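Local structure of homoserine dehydrogenase (Thermoplasma acidophilum, 3ING) at residues A92-V97 with P205-N210; G120-W125 with A214-V219; A143-G148 with V219-H224. The protein probably catalyses the NADPH-dependent interconversion of aspartate semialdehyde and homoserine, a step in threonine and methionine biosynthesis. All blocks are in the same frame, centred on the assembly; numbering follows the deposited sequence.

Contact 1 of 3, residues A92-V97 with P205-N210; sequences ASRDGV and PQDDLN
The guanidinium of Arg-94 and the carboxylate of Asp-207 meet edge to edge. Their planes lie 14° apart, so the two flat groups are nearly coplanar, and the contact is made at their edges rather than over a face. The arginine grips end-on with its two terminal nitrogens. Arg-94 NH1 donates to Asp-207 OD1 at 2.8 Å, and Arg-94 NH2 donates to Asp-207 OD2, also at 2.8 Å. Both bonds are nearly straight, at 173° and 170°. Each oxygen is met through its syn lone pair, the classic geometry of a two-pronged salt bridge.

A third partner lies round the corner. Arg-94 NH2 uses its other hydrogen, on the NE side of the guanidinium, for the carbonyl O of Ala-92 at 3.3 Å. This oxygen lies in the guanidinium plane, but the donor sits well above the plane of the Ala-92 carbonyl. The three in-plane bonds should fix the rotation of the guanidinium. The arginine chain is bent at chi2 and again at chi3, which turns NH2 back to its own loop. Ala-92 CB faces Asp-207 OD2 more loosely, at 4.4 Å.

The loop is braced locally. Ser-93 OG accepts from Gly-96 N in an ST motif, and Asp-95 OD1 accepts from Val-97 N in an Asx turn. Asp-207 OD2 has a second charged partner in Arg-216. Ala-92 touches NADPH. The arrangement is a bidentate salt bridge that ties a loop of the Rossmann-type nucleotide-binding domain to the short helix 206-209, beside the cofactor pocket.

Contact 2 of 3, residues G120-W125 with A214-V219; sequences GLANKW and AARKSV
Ala-122 packs against Arg-216 and Val-219 where two helices cross, one from the Rossmann-type nucleotide-binding part and one from the homoserine dehydrogenase catalytic part. The axes of the two segments pass 8.3 Å apart at a crossing angle of 57°. The small alanine allows this close approach, with Ala-122 CA only 4.9 Å from Arg-216 CA.

The apolar contacts centre on the Ala-122 methyl. Its CB sits 3.5 Å from Arg-216 CB and nearly as close to Arg-216 CG, so the arginine offers the aliphatic root of its chain here. Val-219 closes in from the next turn. Its CG1, anti to the backbone N (chi1 172°), reaches the carbonyl O of Ala-122 at 3.6 Å, while the two CB atoms of this pair stand 4.3 Å apart.

The polar contacts lie at the end of the arginine. Beyond CG the chain of Arg-216 runs extended and carries the guanidinium past Ala-122 to a salt bridge with Asp-207. A water in the guanidinium plane joins the helices: it accepts from Arg-216 NE at 2.8 Å and from Asn-123 ND2 at 2.9 Å.

Contact 3 of 3, residues A143-G148 with V219-H224; sequences ATVAGG and VILVNH. With NA (sodium ion), chain B; NDP (NADPH dihydro-nicotinamide-adenine-dinucleotide phosphate), chain C.
Ile-220 reaches from helix 212-226 towards Thr-144 and Val-145 of the loop. CB divides the side chain into two branches. Ile-220 CG2 lies anti to the backbone N and meets both loop residues, Thr-144 OG1 at 3.8 Å and Val-145 CG2 at 4.2 Å. The other branch starts at CG1, anti to the carbonyl carbon (chi1 -61°), and runs on to CD1. Ile-220 CD1 rests 3.6 Å from Thr-144 OG1 and also touches Thr-144 CB. The hydroxyl oxygen thus has two isoleucine methyls against it, and its polar need is met by the carbonyl O of Tyr-141. Cut back to an alanine, this position would lose both branches and is likely to leave a gap, with Thr-144 OG1 stripped of the two methyls against it and Val-145 CG2 of its isoleucine neighbour.

Leu-221 continues the apolar surface. It crosses Val-145 at an angle, and its forked end packs on CG1 of the valine, with CD1 of Leu-221 closest to that CG1 at 3.9 Å.

The backbone of the same loop serves two ligands. The sodium ion is bound by Val-145 O at 2.5 Å and by Ala-146 O at 2.9 Å, and the carbonyls of Glu-142 and Val-149 are further ligands. Ala-143 O lies 3.1 Å from C5N of the NADPH nicotinamide ring. Gly-147 passes close to the same ring. The apolar packing thus backs a loop that holds a metal and borders the cofactor.

Several elements close round this buried contact. Ile-220 also touches Leu-121 of helix 119-135 and Phe-152 of helix 152-157. Val-145 leans on Phe-152 too. Leu-221 packs on Thr-253 and Val-255 of strand 249-258.

Overall arrangement
Contacts 2 and 3 lie on successive turns of helix 212-226 and share Val-219; their centres are about 8 Å apart. The centre of contact 1 is about 10 Å from that of contact 2 and about 15 Å from that of contact 3, which it does not touch. Arg-216 joins contacts 1 and 2, since its NH1 is 3.0 Å from Asp-207 OD2. Lys-217, the predicted proton donor, joins contacts 2 and 3: its NZ lies 2.8 Å from Thr-144 O, a probable hydrogen bond. Contacts 1 and 2 link the nucleotide-binding and catalytic parts; contact 3 joins the loop after strand 139-140 to helix 212-226. NADPH runs along contact 1 and brings its nicotinamide to the sodium-binding loop of contact 3.

Contact 1 of 3, residues A92-V97 with P205-N210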
loop_
_atom_site.group_PDB
_atom_site.type_symbol
_atom_site.label_atom_id
_atom_site.label_comp_id
_atom_site.label_asym_id
_atom_site.label_seq_id
_atom_site.Cartn_x
_atom_site.Cartn_y
_atom_site.Cartn_z
ATOM N N ALA A 92 -4.167 -6.053 -25.371
ATOM C CA ALA A 92 -4.187 -4.710 -25.893
ATOM C C ALA A 92 -4.515 -4.655 -27.364
ATOM O O ALA A 92 -3.925 -5.354 -28.169
ATOM C CB ALA A 92 -2.828 -4.030 -25.647
ATOM N N SER A 93 -5.482 -3.816 -27.715
ATOM C CA SER A 93 -5.715 -3.426 -29.120
ATOM C C SER A 93 -4.732 -2.317 -29.483
ATOM O O SER A 93 -4.119 -1.693 -28.596
ATOM C CB SER A 93 -7.117 -2.903 -29.309
ATOM O OG SER A 93 -7.251 -1.634 -28.713
ATOM N N ARG A 94 -4.616 -2.010 -30.778
ATOM C CA ARG A 94 -3.634 -1.008 -31.215
ATOM C C ARG A 94 -4.015 0.434 -30.830
ATOM O O ARG A 94 -3.142 1.268 -30.640
ATOM C CB ARG A 94 -3.483 -1.076 -32.742
ATOM C CG ARG A 94 -3.082 -2.437 -33.319
ATOM C CD ARG A 94 -1.761 -2.950 -32.774
ATOM N NE ARG A 94 -1.879 -3.596 -31.458
ATOM C CZ ARG A 94 -0.861 -3.817 -30.624
ATOM N NH1 ARG A 94 0.369 -3.446 -30.946
ATOM N NH2 ARG A 94 -1.090 -4.384 -29.448
ATOM N N ASP A 95 -5.323 0.699 -30.720
ATOM C CA ASP A 95 -5.863 2.051 -30.585
ATOM C C ASP A 95 -6.796 2.276 -29.390
ATOM O O ASP A 95 -7.246 3.389 -29.142
ATOM C CB ASP A 95 -6.558 2.432 -31.928
ATOM C CG ASP A 95 -7.807 1.572 -32.244
ATOM O OD1 ASP A 95 -8.244 0.740 -31.429
ATOM O OD2 ASP A 95 -8.352 1.732 -33.340
ATOM N N GLY A 96 -7.090 1.230 -28.618
ATOM C CA GLY A 96 -7.938 1.400 -27.444
ATOM C C GLY A 96 -9.426 1.508 -27.678
ATOM O O GLY A 96 -10.176 1.619 -26.733
ATOM N N VAL A 97 -9.863 1.462 -28.934
ATOM C CA VAL A 97 -11.270 1.708 -29.276
ATOM C C VAL A 97 -12.158 0.551 -28.830
ATOM O O VAL A 97 -13.249 0.766 -28.310
ATOM C CB VAL A 97 -11.397 2.003 -30.800
ATOM C CG1 VAL A 97 -12.831 2.112 -31.209
ATOM C CG2 VAL A 97 -10.583 3.293 -31.141
ATOM N N PRO A 205 4.266 -9.617 -28.401
ATOM C CA PRO A 205 5.559 -9.330 -27.714
ATOM C C PRO A 205 6.353 -8.141 -28.261
ATOM O O PRO A 205 7.217 -7.620 -27.561
ATOM C CB PRO A 205 6.325 -10.633 -27.873
ATOM C CG PRO A 205 5.262 -11.666 -28.141
ATOM C CD PRO A 205 4.239 -10.980 -28.940
ATOM N N GLN A 206 6.078 -7.724 -29.503
ATOM C CA GLN A 206 6.717 -6.505 -30.031
ATOM C C GLN A 206 6.328 -5.272 -29.210
ATOM O O GLN A 206 7.118 -4.320 -29.079
ATOM C CB GLN A 206 6.370 -6.338 -31.494
ATOM C CG GLN A 206 6.933 -7.494 -32.350
ATOM C CD GLN A 206 6.945 -7.198 -33.841
ATOM O OE1 GLN A 206 5.947 -6.736 -34.396
ATOM N NE2 GLN A 206 8.091 -7.478 -34.504
ATOM N N ASP A 207 5.142 -5.301 -28.602
ATOM C CA ASP A 207 4.717 -4.223 -27.675
ATOM C C ASP A 207 5.685 -4.083 -26.499
ATOM O O ASP A 207 5.876 -2.998 -25.976
ATOM C CB ASP A 207 3.328 -4.482 -27.085
ATOM C CG ASP A 207 2.223 -4.350 -28.086
ATOM O OD1 ASP A 207 2.532 -4.108 -29.278
ATOM O OD2 ASP A 207 1.057 -4.549 -27.666
ATOM N N ASP A 208 6.251 -5.197 -26.049
ATOM C CA ASP A 208 7.257 -5.184 -24.979
ATOM C C ASP A 208 8.587 -4.624 -25.501
ATOM O O ASP A 208 9.172 -3.719 -24.914
ATOM C CB ASP A 208 7.520 -6.592 -24.467
ATOM C CG ASP A 208 6.382 -7.145 -23.628
ATOM O OD1 ASP A 208 6.013 -6.471 -22.657
ATOM O OD2 ASP A 208 5.934 -8.277 -23.894
ATOM N N LEU A 209 9.060 -5.184 -26.600
ATOM C CA LEU A 209 10.412 -4.875 -27.107
ATOM C C LEU A 209 10.512 -3.461 -27.636
ATOM O O LEU A 209 11.578 -2.853 -27.605
ATOM C CB LEU A 209 10.846 -5.897 -28.181
ATOM C CG LEU A 209 10.825 -7.357 -27.684
ATOM C CD1 LEU A 209 11.203 -8.340 -28.801
ATOM C CD2 LEU A 209 11.719 -7.553 -26.429
ATOM N N ASN A 210 9.426 -2.893 -28.125
ATOM C CA ASN A 210 9.572 -1.517 -28.609
ATOM C C ASN A 210 9.267 -0.496 -27.520
ATOM O O ASN A 210 9.370 0.695 -27.747
ATOM C CB ASN A 210 8.827 -1.284 -29.901
ATOM C CG ASN A 210 7.376 -1.490 -29.773
ATOM O OD1 ASN A 210 6.832 -1.400 -28.677
ATOM N ND2 ASN A 210 6.718 -1.807 -30.901
#

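Contact 2 of 3, residues G120-W125 with A214-V219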
loop_
_atom_site.group_PDB
_atom_site.type_symbol
_atom_site.label_atom_id
_atom_site.label_comp_id
_atom_site.label_asym_id
_atom_site.label_seq_id
_atom_site.Cartn_x
_atom_site.Cartn_y
_atom_site.Cartn_z
ATOM N N GLY A 120 -6.959 0.637 -23.559
ATOM C CA GLY A 120 -8.098 1.558 -23.477
ATOM C C GLY A 120 -7.717 2.812 -22.734
ATOM O O GLY A 120 -7.848 3.883 -23.245
ATOM N N LEU A 121 -7.176 2.661 -21.521
ATOM C CA LEU A 121 -6.798 3.807 -20.713
ATOM C C LEU A 121 -5.642 4.587 -21.293
ATOM O O LEU A 121 -5.562 5.786 -21.115
ATOM C CB LEU A 121 -6.450 3.343 -19.290
ATOM C CG LEU A 121 -7.617 2.757 -18.485
ATOM C CD1 LEU A 121 -7.142 2.149 -17.169
ATOM C CD2 LEU A 121 -8.723 3.825 -18.270
ATOM N N ALA A 122 -4.734 3.920 -21.990
ATOM C CA ALA A 122 -3.570 4.616 -22.565
ATOM C C ALA A 122 -3.907 5.467 -23.810
ATOM O O ALA A 122 -3.223 6.444 -24.098
ATOM C CB ALA A 122 -2.435 3.608 -22.875
ATOM N N ASN A 123 -4.983 5.103 -24.498
ATOM C CA ASN A 123 -5.401 5.736 -25.729
ATOM C C ASN A 123 -6.655 6.586 -25.622
ATOM O O ASN A 123 -6.801 7.579 -26.344
ATOM C CB ASN A 123 -5.643 4.635 -26.778
ATOM C CG ASN A 123 -4.353 3.978 -27.249
ATOM O OD1 ASN A 123 -3.557 4.616 -27.913
ATOM N ND2 ASN A 123 -4.174 2.702 -26.952
ATOM N N LYS A 124 -7.567 6.197 -24.739
ATOM C CA LYS A 124 -8.910 6.752 -24.685
ATOM C C LYS A 124 -9.341 7.145 -23.254
ATOM O O LYS A 124 -10.515 7.032 -22.887
ATOM C CB LYS A 124 -9.900 5.726 -25.263
ATOM C CG LYS A 124 -9.634 5.277 -26.721
ATOM C CD LYS A 124 -10.684 5.669 -27.715
ATOM C CE LYS A 124 -11.245 7.051 -27.489
ATOM N NZ LYS A 124 -11.612 7.751 -28.727
ATOM N N TRP A 125 -8.404 7.672 -22.485
ATOM C CA TRP A 125 -8.652 8.052 -21.089
ATOM C C TRP A 125 -9.829 8.995 -21.008
ATOM O O TRP A 125 -10.736 8.806 -20.208
ATOM C CB TRP A 125 -7.423 8.760 -20.521
ATOM C CG TRP A 125 -7.548 9.147 -19.106
ATOM C CD1 TRP A 125 -8.165 10.261 -18.600
ATOM C CD2 TRP A 125 -7.065 8.406 -17.979
ATOM N NE1 TRP A 125 -8.075 10.255 -17.235
ATOM C CE2 TRP A 125 -7.405 9.129 -16.831
ATOM C CE3 TRP A 125 -6.378 7.192 -17.838
ATOM C CZ2 TRP A 125 -7.102 8.681 -15.551
ATOM C CZ3 TRP A 125 -6.065 6.747 -16.563
ATOM C CH2 TRP A 125 -6.430 7.497 -15.434
ATOM N N ALA A 214 5.607 -0.181 -21.696
ATOM C CA ALA A 214 5.993 0.841 -20.718
ATOM C C ALA A 214 5.290 2.180 -20.984
ATOM O O ALA A 214 4.890 2.896 -20.050
ATOM C CB ALA A 214 7.518 1.030 -20.725
ATOM N N ALA A 215 5.179 2.539 -22.261
ATOM C CA ALA A 215 4.570 3.800 -22.640
ATOM C C ALA A 215 3.133 3.861 -22.175
ATOM O O ALA A 215 2.732 4.874 -21.651
ATOM C CB ALA A 215 4.656 4.059 -24.138
ATOM N N ARG A 216 2.370 2.787 -22.376
ATOM C CA ARG A 216 0.976 2.750 -21.970
ATOM C C ARG A 216 0.878 2.949 -20.476
ATOM O O ARG A 216 0.045 3.692 -19.986
ATOM C CB ARG A 216 0.310 1.421 -22.375
ATOM C CG ARG A 216 0.107 1.260 -23.897
ATOM C CD ARG A 216 -0.236 -0.193 -24.157
ATOM N NE ARG A 216 -0.492 -0.454 -25.568
ATOM C CZ ARG A 216 -0.208 -1.618 -26.165
ATOM N NH1 ARG A 216 0.441 -2.601 -25.523
ATOM N NH2 ARG A 216 -0.464 -1.761 -27.432
ATOM N N LYS A 217 1.758 2.283 -19.742
ATOM C CA LYS A 217 1.750 2.386 -18.290
ATOM C C LYS A 217 2.036 3.828 -17.888
ATOM O O LYS A 217 1.454 4.322 -16.953
ATOM C CB LYS A 217 2.773 1.419 -17.659
ATOM C CG LYS A 217 2.482 -0.034 -17.914
ATOM C CD LYS A 217 3.527 -0.949 -17.267
ATOM C CE LYS A 217 3.187 -2.426 -17.531
ATOM N NZ LYS A 217 2.006 -2.911 -16.784
ATOM N N SER A 218 2.903 4.516 -18.626
ATOM C CA SER A 218 3.284 5.854 -18.254
ATOM C C SER A 218 2.139 6.844 -18.407
ATOM O O SER A 218 2.086 7.835 -17.665
ATOM C CB SER A 218 4.517 6.345 -19.053
ATOM O OG SER A 218 4.235 6.688 -20.416
ATOM N N VAL A 219 1.251 6.583 -19.379
ATOM C CA VAL A 219 0.052 7.422 -19.618
ATOM C C VAL A 219 -0.890 7.270 -18.439
ATOM O O VAL A 219 -1.403 8.237 -17.917
ATOM C CB VAL A 219 -0.700 7.030 -20.892
ATOM C CG1 VAL A 219 -2.027 7.775 -21.000
ATOM C CG2 VAL A 219 0.172 7.271 -22.121
HETATM O O HOH W 1 -2.098 0.784 -27.437
#

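Contact 3 of 3, residues A143-G148 with V219-H224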
loop_
_atom_site.group_PDB
_atom_site.type_symbol
_atom_site.label_atom_id
_atom_site.label_comp_id
_atom_site.label_asym_id
_atom_site.label_seq_id
_atom_site.Cartn_x
_atom_site.Cartn_y
_atom_site.Cartn_z
ATOM N N ALA A 143 -3.922 -3.725 -11.998
ATOM C CA ALA A 143 -3.082 -4.609 -12.798
ATOM C C ALA A 143 -2.461 -3.981 -14.037
ATOM O O ALA A 143 -1.567 -4.575 -14.621
ATOM C CB ALA A 143 -3.905 -5.865 -13.202
ATOM N N THR A 144 -2.918 -2.793 -14.450
ATOM C CA THR A 144 -2.408 -2.158 -15.655
ATOM C C THR A 144 -0.997 -1.571 -15.497
ATOM O O THR A 144 -0.365 -1.364 -16.491
ATOM C CB THR A 144 -3.322 -1.022 -16.149
ATOM O OG1 THR A 144 -3.312 0.050 -15.170
ATOM C CG2 THR A 144 -4.747 -1.562 -16.413
ATOM N N VAL A 145 -0.508 -1.330 -14.274
ATOM C CA VAL A 145 0.891 -0.867 -14.097
ATOM C C VAL A 145 1.562 -1.720 -13.020
ATOM O O VAL A 145 1.089 -1.762 -11.877
ATOM C CB VAL A 145 0.989 0.600 -13.689
ATOM C CG1 VAL A 145 2.528 1.057 -13.552
ATOM C CG2 VAL A 145 0.226 1.495 -14.656
ATOM N N ALA A 146 2.631 -2.414 -13.384
ATOM C CA ALA A 146 3.347 -3.280 -12.438
ATOM C C ALA A 146 2.402 -4.335 -11.901
ATOM O O ALA A 146 2.062 -4.365 -10.719
ATOM C CB ALA A 146 4.002 -2.486 -11.258
ATOM N N GLY A 147 1.947 -5.173 -12.795
ATOM C CA GLY A 147 1.069 -6.302 -12.475
ATOM C C GLY A 147 0.695 -6.504 -11.023
ATOM O O GLY A 147 -0.291 -5.974 -10.538
ATOM N N GLY A 148 1.515 -7.245 -10.313
ATOM C CA GLY A 148 1.194 -7.634 -8.963
ATOM C C GLY A 148 1.720 -6.743 -7.860
ATOM O O GLY A 148 1.501 -7.027 -6.687
ATOM N N VAL A 219 1.251 6.583 -19.379
ATOM C CA VAL A 219 0.052 7.422 -19.618
ATOM C C VAL A 219 -0.890 7.270 -18.439
ATOM O O VAL A 219 -1.403 8.237 -17.917
ATOM C CB VAL A 219 -0.700 7.030 -20.892
ATOM C CG1 VAL A 219 -2.027 7.775 -21.000
ATOM C CG2 VAL A 219 0.172 7.271 -22.121
ATOM N N ILE A 220 -1.142 6.036 -18.063
ATOM C CA ILE A 220 -2.044 5.739 -16.959
ATOM C C ILE A 220 -1.511 6.392 -15.683
ATOM O O ILE A 220 -2.265 7.026 -14.938
ATOM C CB ILE A 220 -2.240 4.207 -16.794
ATOM C CG1 ILE A 220 -2.861 3.643 -18.063
ATOM C CG2 ILE A 220 -3.094 3.870 -15.490
ATOM C CD1 ILE A 220 -2.872 2.134 -18.133
ATOM N N LEU A 221 -0.201 6.279 -15.465
ATOM C CA LEU A 221 0.437 6.874 -14.275
ATOM C C LEU A 221 0.327 8.393 -14.247
ATOM O O LEU A 221 -0.106 8.959 -13.248
ATOM C CB LEU A 221 1.923 6.469 -14.174
ATOM C CG LEU A 221 2.266 5.055 -13.740
ATOM C CD1 LEU A 221 3.733 4.750 -14.105
ATOM C CD2 LEU A 221 1.996 4.857 -12.252
ATOM N N VAL A 222 0.741 9.054 -15.316
ATOM C CA VAL A 222 0.706 10.521 -15.349
ATOM C C VAL A 222 -0.740 11.008 -15.228
ATOM O O VAL A 222 -1.017 11.931 -14.476
ATOM C CB VAL A 222 1.444 11.125 -16.578
ATOM C CG1 VAL A 222 0.630 10.936 -17.915
ATOM C CG2 VAL A 222 1.790 12.642 -16.316
ATOM N N ASN A 223 -1.687 10.369 -15.926
ATOM C CA ASN A 223 -3.114 10.793 -15.839
ATOM C C ASN A 223 -3.695 10.541 -14.441
ATOM O O ASN A 223 -4.405 11.366 -13.891
ATOM C CB ASN A 223 -3.983 10.096 -16.901
ATOM C CG ASN A 223 -3.631 10.497 -18.308
ATOM O OD1 ASN A 223 -2.928 11.489 -18.535
ATOM N ND2 ASN A 223 -4.200 9.777 -19.276
ATOM N N HIS A 224 -3.408 9.379 -13.868
ATOM C CA HIS A 224 -3.822 9.116 -12.503
ATOM C C HIS A 224 -3.248 10.125 -11.475
ATOM O O HIS A 224 -3.968 10.671 -10.687
ATOM C CB HIS A 224 -3.372 7.743 -12.044
ATOM C CG HIS A 224 -3.883 7.392 -10.688
ATOM N ND1 HIS A 224 -4.997 6.602 -10.501
ATOM C CD2 HIS A 224 -3.471 7.753 -9.451
ATOM C CE1 HIS A 224 -5.236 6.474 -9.208
ATOM N NE2 HIS A 224 -4.335 7.171 -8.550
HETATM NA NA NA B . -0.081 -2.710 -9.831
HETATM P PA NDP C . -3.377 -13.819 -23.016
HETATM O O1A NDP C . -2.722 -14.948 -22.330
HETATM O O2A NDP C . -3.072 -13.652 -24.457
HETATM O O5B NDP C . -4.977 -13.936 -22.883
HETATM C C5B NDP C . -5.914 -13.090 -23.520
HETATM C C4B NDP C . -7.319 -13.652 -23.367
HETATM O O4B NDP C . -8.259 -12.885 -24.074
HETATM C C3B NDP C . -7.447 -15.052 -23.983
HETATM O O3B NDP C . -8.492 -15.785 -23.361
HETATM C C2B NDP C . -7.808 -14.757 -25.399
HETATM O O2B NDP C . -8.466 -15.801 -26.059
HETATM C C1B NDP C . -8.779 -13.629 -25.174
HETATM N N9A NDP C . -8.956 -12.728 -26.306
HETATM C C8A NDP C . -8.089 -12.346 -27.293
HETATM N N7A NDP C . -8.733 -11.424 -28.076
HETATM C C5A NDP C . -9.967 -11.238 -27.584
HETATM C C6A NDP C . -10.994 -10.432 -28.029
HETATM N N6A NDP C . -10.756 -9.456 -28.902
HETATM N N1A NDP C . -12.124 -10.465 -27.294
HETATM C C2A NDP C . -12.299 -11.283 -26.196
HETATM N N3A NDP C . -11.280 -12.092 -25.731
HETATM C C4A NDP C . -10.128 -12.034 -26.462
HETATM O O3 NDP C . -3.044 -12.448 -22.246
HETATM P PN NDP C . -2.620 -12.299 -20.702
HETATM O O1N NDP C . -1.166 -12.617 -20.563
HETATM O O2N NDP C . -3.633 -13.049 -19.898
HETATM O O5D NDP C . -2.777 -10.705 -20.439
HETATM C C5D NDP C . -4.122 -10.226 -20.424
HETATM C C4D NDP C . -4.108 -8.718 -20.195
HETATM O O4D NDP C . -3.492 -8.480 -18.949
HETATM C C3D NDP C . -3.299 -7.949 -21.205
HETATM O O3D NDP C . -3.955 -6.760 -21.662
HETATM C C2D NDP C . -1.997 -7.648 -20.488
HETATM O O2D NDP C . -1.366 -6.489 -20.962
HETATM C C1D NDP C . -2.474 -7.498 -19.062
HETATM N N1N NDP C . -1.428 -7.685 -18.071
HETATM C C2N NDP C . -0.720 -8.858 -18.052
HETATM C C3N NDP C . 0.404 -9.029 -17.257
HETATM C C7N NDP C . 1.030 -10.370 -17.180
HETATM O O7N NDP C . 1.560 -10.720 -15.959
HETATM N N7N NDP C . 0.975 -11.239 -18.180
HETATM C C4N NDP C . 0.706 -8.065 -16.115
HETATM C C5N NDP C . -0.154 -6.835 -16.205
HETATM C C6N NDP C . -1.174 -6.705 -17.144
HETATM P P2B NDP C . -7.885 -17.293 -26.153
HETATM O O1X NDP C . -8.855 -17.888 -27.137
HETATM O O2X NDP C . -7.747 -17.971 -24.758
HETATM O O3X NDP C . -6.524 -17.111 -26.745
#